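Local coordinates for NAD(+) phosphorylase MbcT (Mycobacterium tuberculosis, PDB 6FKG), which degrades NAD(+) by phosphorolysis, acting as the toxin of a type II toxin-antitoxin pair that kills the cell unless its antitoxin MbcA blocks the active site, at residues Leu85-Leu99 with Arg163-Pro177. Numbering follows the deposited sequence.
Sequences LEAAYRLHTIDVTDL and RPGQLQLRQSVDLTP
Strands 89-97 and 167-174 run antiparallel, 157° between their directions, and their backbones are bonded from Y89 with L175 to T97 with Q166. L91 and V173 form a hydrogen-bonded pair, L91 N giving to V173 O at 2.8 Å. The register slips by one residue at T93, where R170 and Q171 face the same partner. T93 O takes a straight bond from R170 N (2.8 Å) and only a weak one from Q171 N.

On one face H92 meets S172: ND1 and OG lie 2.8 Å apart, the hydroxyl in the ring plane at its edge, while NE2 is held by T29 of strand 19-30. Beside them the CD1 branch of L169 comes down on H92 CB and I94 CG1, 3.8 Å from each. Farther along, L167 CD1 reaches V96 and L99.

D95, on the face of L91 and T93, is met by R170 of the bulge. The arginine's CG already lies against the carboxylate, and the bend at chi2 (-40°) turns CD and NE back toward it; NE sits 2.8 Å from D95 OD2, a salt bridge whose hydrogen bond is weak, with the two planes 75° apart. In one of its two conformers R90 runs alongside D174, R90 NE meeting D174 OD1 at 3.0 Å.

At one end the Q166 amide gives NE2 to T97 O in plane (3.1 Å), while its OE1 accepts from R163 N and Q141. At the other, L85 packs CD2 against L175 CD2 and its CB against the P177 ring, just where helix 177-185 begins.

The result is a classic beta bulge in an antiparallel pair: strand 167-174 flanks strand 89-103, whose other neighbours are 19-30 and 142-147, within the mixed sheet of this RES-family toxin.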
loop_
_atom_site.group_PDB
_atom_site.type_symbol
_atom_site.label_atom_id
_atom_site.label_comp_id
_atom_site.label_asym_id
_atom_site.label_seq_id
_atom_site.Cartn_x
_atom_site.Cartn_y
_atom_site.Cartn_z
ATOM N N LEU B 85 17.268 41.922 3.324
ATOM C CA LEU B 85 16.720 43.078 2.615
ATOM C C LEU B 85 17.626 43.578 1.489
ATOM O O LEU B 85 17.353 44.605 0.875
ATOM C CB LEU B 85 16.440 44.201 3.595
ATOM C CG LEU B 85 15.286 43.901 4.556
ATOM C CD1 LEU B 85 15.185 45.000 5.595
ATOM C CD2 LEU B 85 13.950 43.747 3.782
ATOM N N GLU B 86 18.704 42.851 1.229
ATOM C CA GLU B 86 19.461 43.063 0.007
ATOM C C GLU B 86 18.676 42.542 -1.199
ATOM O O GLU B 86 18.867 43.016 -2.316
ATOM C CB GLU B 86 20.819 42.381 0.091
ATOM C CG GLU B 86 21.719 43.031 1.161
ATOM C CD GLU B 86 23.092 42.417 1.185
ATOM O OE1 GLU B 86 23.352 41.515 0.354
ATOM O OE2 GLU B 86 23.901 42.839 2.030
ATOM N N ALA B 87 17.812 41.556 -0.968
ATOM C CA ALA B 87 16.816 41.183 -1.980
ATOM C C ALA B 87 15.733 42.262 -1.923
ATOM O O ALA B 87 15.602 42.951 -0.912
ATOM C CB ALA B 87 16.243 39.784 -1.719
ATOM N N ALA B 88 14.985 42.440 -3.009
ATOM C CA ALA B 88 14.092 43.589 -3.135
ATOM C C ALA B 88 12.776 43.409 -2.381
ATOM O O ALA B 88 11.914 42.626 -2.795
ATOM C CB ALA B 88 13.814 43.867 -4.603
ATOM N N TYR B 89 12.616 44.146 -1.285
ATOM C CA TYR B 89 11.355 44.159 -0.543
ATOM C C TYR B 89 10.771 45.567 -0.497
ATOM O O TYR B 89 11.480 46.561 -0.676
ATOM C CB TYR B 89 11.542 43.668 0.894
ATOM C CG TYR B 89 11.817 42.191 1.032
ATOM C CD1 TYR B 89 13.112 41.695 0.943
ATOM C CD2 TYR B 89 10.778 41.297 1.265
ATOM C CE1 TYR B 89 13.363 40.325 1.085
ATOM C CE2 TYR B 89 11.008 39.930 1.395
ATOM C CZ TYR B 89 12.306 39.454 1.319
ATOM O OH TYR B 89 12.543 38.105 1.459
ATOM N N ARG B 90 9.473 45.647 -0.234
ATOM C CA ARG B 90 8.818 46.933 -0.060
ATOM C C ARG B 90 7.979 46.945 1.212
ATOM O O ARG B 90 7.490 45.900 1.664
ATOM C CB ARG B 90 7.961 47.274 -1.287
ATOM C CG ARG B 90 8.801 47.642 -2.512
ATOM C CD ARG B 90 7.956 48.182 -3.650
ATOM N NE ARG B 90 8.779 48.698 -4.740
ATOM C CZ ARG B 90 8.333 48.896 -5.975
ATOM N NH1 ARG B 90 9.145 49.371 -6.911
ATOM N NH2 ARG B 90 7.072 48.613 -6.273
ATOM N N LEU B 91 7.835 48.134 1.783
ATOM C CA LEU B 91 7.065 48.341 2.991
ATOM C C LEU B 91 5.793 49.093 2.635
ATOM O O LEU B 91 5.839 50.216 2.126
ATOM C CB LEU B 91 7.879 49.135 4.032
ATOM C CG LEU B 91 7.113 49.500 5.305
ATOM C CD1 LEU B 91 6.682 48.265 6.087
ATOM C CD2 LEU B 91 7.979 50.401 6.164
ATOM N N HIS B 92 4.665 48.458 2.919
ATOM C CA HIS B 92 3.349 48.992 2.600
ATOM C C HIS B 92 2.648 49.545 3.811
ATOM O O HIS B 92 2.523 48.872 4.827
ATOM C CB HIS B 92 2.479 47.903 1.987
ATOM C CG HIS B 92 3.155 47.158 0.892
ATOM N ND1 HIS B 92 3.440 47.735 -0.328
ATOM C CD2 HIS B 92 3.619 45.887 0.832
ATOM C CE1 HIS B 92 4.043 46.842 -1.096
ATOM N NE2 HIS B 92 4.164 45.714 -0.415
ATOM N N THR B 93 2.181 50.774 3.683
ATOM C CA THR B 93 1.377 51.412 4.702
ATOM C C THR B 93 -0.076 51.224 4.307
ATOM O O THR B 93 -0.482 51.677 3.242
ATOM C CB THR B 93 1.699 52.897 4.810
ATOM O OG1 THR B 93 3.095 53.060 5.084
ATOM C CG2 THR B 93 0.881 53.546 5.912
ATOM N N ILE B 94 -0.840 50.542 5.151
ATOM C CA ILE B 94 -2.210 50.157 4.821
ATOM C C ILE B 94 -3.142 50.580 5.939
ATOM O O ILE B 94 -3.031 50.103 7.069
ATOM C CB ILE B 94 -2.329 48.639 4.583
ATOM C CG1 ILE B 94 -1.451 48.221 3.391
ATOM C CG2 ILE B 94 -3.801 48.239 4.364
ATOM C CD1 ILE B 94 -1.179 46.716 3.291
ATOM N N ASP B 95 -4.043 51.502 5.622
ATOM C CA ASP B 95 -5.056 51.945 6.570
ATOM C C ASP B 95 -6.165 50.902 6.699
ATOM O O ASP B 95 -6.749 50.460 5.700
ATOM C CB ASP B 95 -5.653 53.291 6.148
ATOM C CG ASP B 95 -4.747 54.465 6.461
ATOM O OD1 ASP B 95 -3.824 54.312 7.286
ATOM O OD2 ASP B 95 -4.977 55.556 5.899
ATOM N N VAL B 96 -6.453 50.516 7.937
ATOM C CA VAL B 96 -7.514 49.550 8.229
ATOM C C VAL B 96 -8.663 50.275 8.931
ATOM O O VAL B 96 -8.439 50.986 9.912
ATOM C CB VAL B 96 -6.995 48.395 9.114
ATOM C CG1 VAL B 96 -8.120 47.429 9.465
ATOM C CG2 VAL B 96 -5.842 47.678 8.423
ATOM N N THR B 97 -9.885 50.095 8.434
ATOM C CA THR B 97 -11.039 50.816 8.964
ATOM C C THR B 97 -12.171 49.888 9.379
ATOM O O THR B 97 -12.674 49.104 8.575
ATOM C CB THR B 97 -11.587 51.828 7.934
ATOM O OG1 THR B 97 -10.531 52.708 7.534
ATOM C CG2 THR B 97 -12.743 52.649 8.531
ATOM N N ASP B 98 -12.552 49.997 10.650
ATOM C CA ASP B 98 -13.668 49.259 11.237
ATOM C C ASP B 98 -13.659 47.753 10.951
ATOM O O ASP B 98 -14.706 47.164 10.699
ATOM C CB ASP B 98 -14.988 49.868 10.763
ATOM C CG ASP B 98 -15.151 51.308 11.210
ATOM O OD1 ASP B 98 -14.722 51.633 12.339
ATOM O OD2 ASP B 98 -15.705 52.114 10.436
ATOM N N LEU B 99 -12.483 47.134 11.012
ATOM C CA LEU B 99 -12.371 45.696 10.781
ATOM C C LEU B 99 -12.916 44.945 11.989
ATOM O O LEU B 99 -12.518 45.209 13.127
ATOM C CB LEU B 99 -10.916 45.294 10.511
ATOM C CG LEU B 99 -10.676 44.014 9.708
ATOM C CD1 LEU B 99 -11.143 44.199 8.279
ATOM C CD2 LEU B 99 -9.208 43.585 9.747
ATOM N N ARG B 163 -15.933 45.194 3.166
ATOM C CA ARG B 163 -16.595 46.232 2.413
ATOM C C ARG B 163 -15.538 47.147 1.808
ATOM O O ARG B 163 -14.420 47.223 2.327
ATOM C CB ARG B 163 -17.559 46.994 3.323
ATOM C CG ARG B 163 -18.436 46.059 4.140
ATOM C CD ARG B 163 -19.326 46.807 5.122
ATOM N NE ARG B 163 -18.555 47.427 6.199
ATOM C CZ ARG B 163 -18.096 46.777 7.266
ATOM N NH1 ARG B 163 -18.320 45.476 7.401
ATOM N NH2 ARG B 163 -17.406 47.427 8.196
ATOM N N PRO B 164 -15.873 47.811 0.686
ATOM C CA PRO B 164 -14.960 48.731 -0.001
ATOM C C PRO B 164 -14.232 49.683 0.943
ATOM O O PRO B 164 -14.866 50.369 1.752
ATOM C CB PRO B 164 -15.889 49.521 -0.941
ATOM C CG PRO B 164 -17.280 48.965 -0.731
ATOM C CD PRO B 164 -17.124 47.639 -0.072
ATOM N N GLY B 165 -12.906 49.699 0.851
ATOM C CA GLY B 165 -12.101 50.662 1.574
ATOM C C GLY B 165 -11.811 50.357 3.032
ATOM O O GLY B 165 -11.306 51.226 3.742
ATOM N N GLN B 166 -12.134 49.146 3.484
ATOM C CA GLN B 166 -11.783 48.721 4.841
ATOM C C GLN B 166 -10.275 48.537 4.946
ATOM O O GLN B 166 -9.675 48.786 5.993
ATOM C CB GLN B 166 -12.502 47.425 5.222
ATOM C CG GLN B 166 -13.941 47.630 5.663
ATOM C CD GLN B 166 -14.464 46.468 6.486
ATOM O OE1 GLN B 166 -15.032 45.522 5.944
ATOM N NE2 GLN B 166 -14.272 46.532 7.801
ATOM N N LEU B 167 -9.672 48.087 3.857
ATOM C CA LEU B 167 -8.225 48.088 3.737
ATOM C C LEU B 167 -7.855 49.013 2.582
ATOM O O LEU B 167 -8.340 48.842 1.472
ATOM C CB LEU B 167 -7.681 46.681 3.493
ATOM C CG LEU B 167 -7.204 45.839 4.671
ATOM C CD1 LEU B 167 -8.305 45.664 5.696
ATOM C CD2 LEU B 167 -6.749 44.492 4.147
ATOM N N GLN B 168 -7.011 50.001 2.847
ATOM C CA GLN B 168 -6.621 50.949 1.812
ATOM C C GLN B 168 -5.122 51.159 1.802
ATOM O O GLN B 168 -4.548 51.617 2.794
ATOM C CB GLN B 168 -7.330 52.290 2.012
ATOM C CG GLN B 168 -8.833 52.235 1.769
ATOM C CD GLN B 168 -9.530 53.532 2.136
ATOM O OE1 GLN B 168 -9.356 54.056 3.238
ATOM N NE2 GLN B 168 -10.320 54.058 1.209
ATOM N N LEU B 169 -4.491 50.813 0.682
ATOM C CA LEU B 169 -3.054 51.017 0.519
ATOM C C LEU B 169 -2.771 52.510 0.410
ATOM O O LEU B 169 -3.309 53.172 -0.471
ATOM C CB LEU B 169 -2.537 50.293 -0.722
ATOM C CG LEU B 169 -1.048 50.455 -1.004
ATOM C CD1 LEU B 169 -0.229 49.825 0.126
ATOM C CD2 LEU B 169 -0.680 49.855 -2.360
ATOM N N ARG B 170 -1.944 53.033 1.312
ATOM C CA ARG B 170 -1.643 54.466 1.345
ATOM C C ARG B 170 -0.309 54.764 0.692
ATOM O O ARG B 170 -0.141 55.789 0.056
ATOM C CB ARG B 170 -1.623 54.993 2.784
ATOM C CG ARG B 170 -2.976 55.041 3.462
ATOM C CD ARG B 170 -4.057 55.519 2.499
ATOM N NE ARG B 170 -5.148 56.181 3.206
ATOM C CZ ARG B 170 -6.401 56.245 2.761
ATOM N NH1 ARG B 170 -6.737 55.675 1.609
ATOM N NH2 ARG B 170 -7.324 56.872 3.477
ATOM N N GLN B 171 0.647 53.856 0.853
ATOM C CA GLN B 171 2.017 54.142 0.456
ATOM C C GLN B 171 2.819 52.852 0.369
ATOM O O GLN B 171 2.572 51.930 1.132
ATOM C CB GLN B 171 2.651 55.108 1.460
ATOM C CG GLN B 171 4.101 55.455 1.215
ATOM C CD GLN B 171 4.698 56.200 2.390
ATOM O OE1 GLN B 171 5.666 55.752 3.002
ATOM N NE2 GLN B 171 4.110 57.339 2.720
ATOM N N SER B 172 3.754 52.786 -0.575
ATOM C CA SER B 172 4.706 51.665 -0.661
ATOM C C SER B 172 6.098 52.246 -0.873
ATOM O O SER B 172 6.270 53.119 -1.716
ATOM C CB SER B 172 4.365 50.709 -1.816
ATOM O OG SER B 172 3.075 50.134 -1.684
ATOM N N VAL B 173 7.087 51.774 -0.123
ATOM C CA VAL B 173 8.447 52.281 -0.284
ATOM C C VAL B 173 9.419 51.118 -0.298
ATOM O O VAL B 173 9.118 50.062 0.239
ATOM C CB VAL B 173 8.853 53.268 0.843
ATOM C CG1 VAL B 173 7.963 54.507 0.802
ATOM C CG2 VAL B 173 8.803 52.577 2.215
ATOM N N ASP B 174 10.586 51.315 -0.903
ATOM C CA ASP B 174 11.593 50.263 -0.914
ATOM C C ASP B 174 12.128 50.049 0.486
ATOM O O ASP B 174 12.544 51.003 1.156
ATOM C CB ASP B 174 12.731 50.594 -1.866
ATOM C CG ASP B 174 12.286 50.613 -3.322
ATOM O OD1 ASP B 174 11.249 50.001 -3.649
ATOM O OD2 ASP B 174 12.996 51.221 -4.137
ATOM N N LEU B 175 12.110 48.802 0.941
ATOM C CA LEU B 175 12.557 48.508 2.301
ATOM C C LEU B 175 14.011 48.063 2.259
ATOM O O LEU B 175 14.321 46.876 2.190
ATOM C CB LEU B 175 11.673 47.450 2.958
ATOM C CG LEU B 175 11.972 47.129 4.433
ATOM C CD1 LEU B 175 11.889 48.368 5.343
ATOM C CD2 LEU B 175 11.014 46.043 4.892
ATOM N N THR B 176 14.890 49.051 2.286
ATOM C CA THR B 176 16.329 48.838 2.239
ATOM C C THR B 176 16.855 48.463 3.619
ATOM O O THR B 176 16.175 48.678 4.606
ATOM C CB THR B 176 17.028 50.103 1.746
ATOM O OG1 THR B 176 16.721 51.175 2.648
ATOM C CG2 THR B 176 16.531 50.455 0.343
ATOM N N PRO B 177 18.062 47.891 3.689
ATOM C CA PRO B 177 18.670 47.681 5.010
ATOM C C PRO B 177 18.735 48.976 5.827
ATOM O O PRO B 177 18.466 48.940 7.030
ATOM C CB PRO B 177 20.070 47.169 4.667
ATOM C CG PRO B 177 19.848 46.427 3.360
ATOM C CD PRO B 177 18.838 47.254 2.609
HETATM O O HOH W 1 14.753 45.633 -0.159
HETATM O O HOH W 2 5.179 52.483 3.427
HETATM O O HOH W 3 -9.193 51.858 5.473
#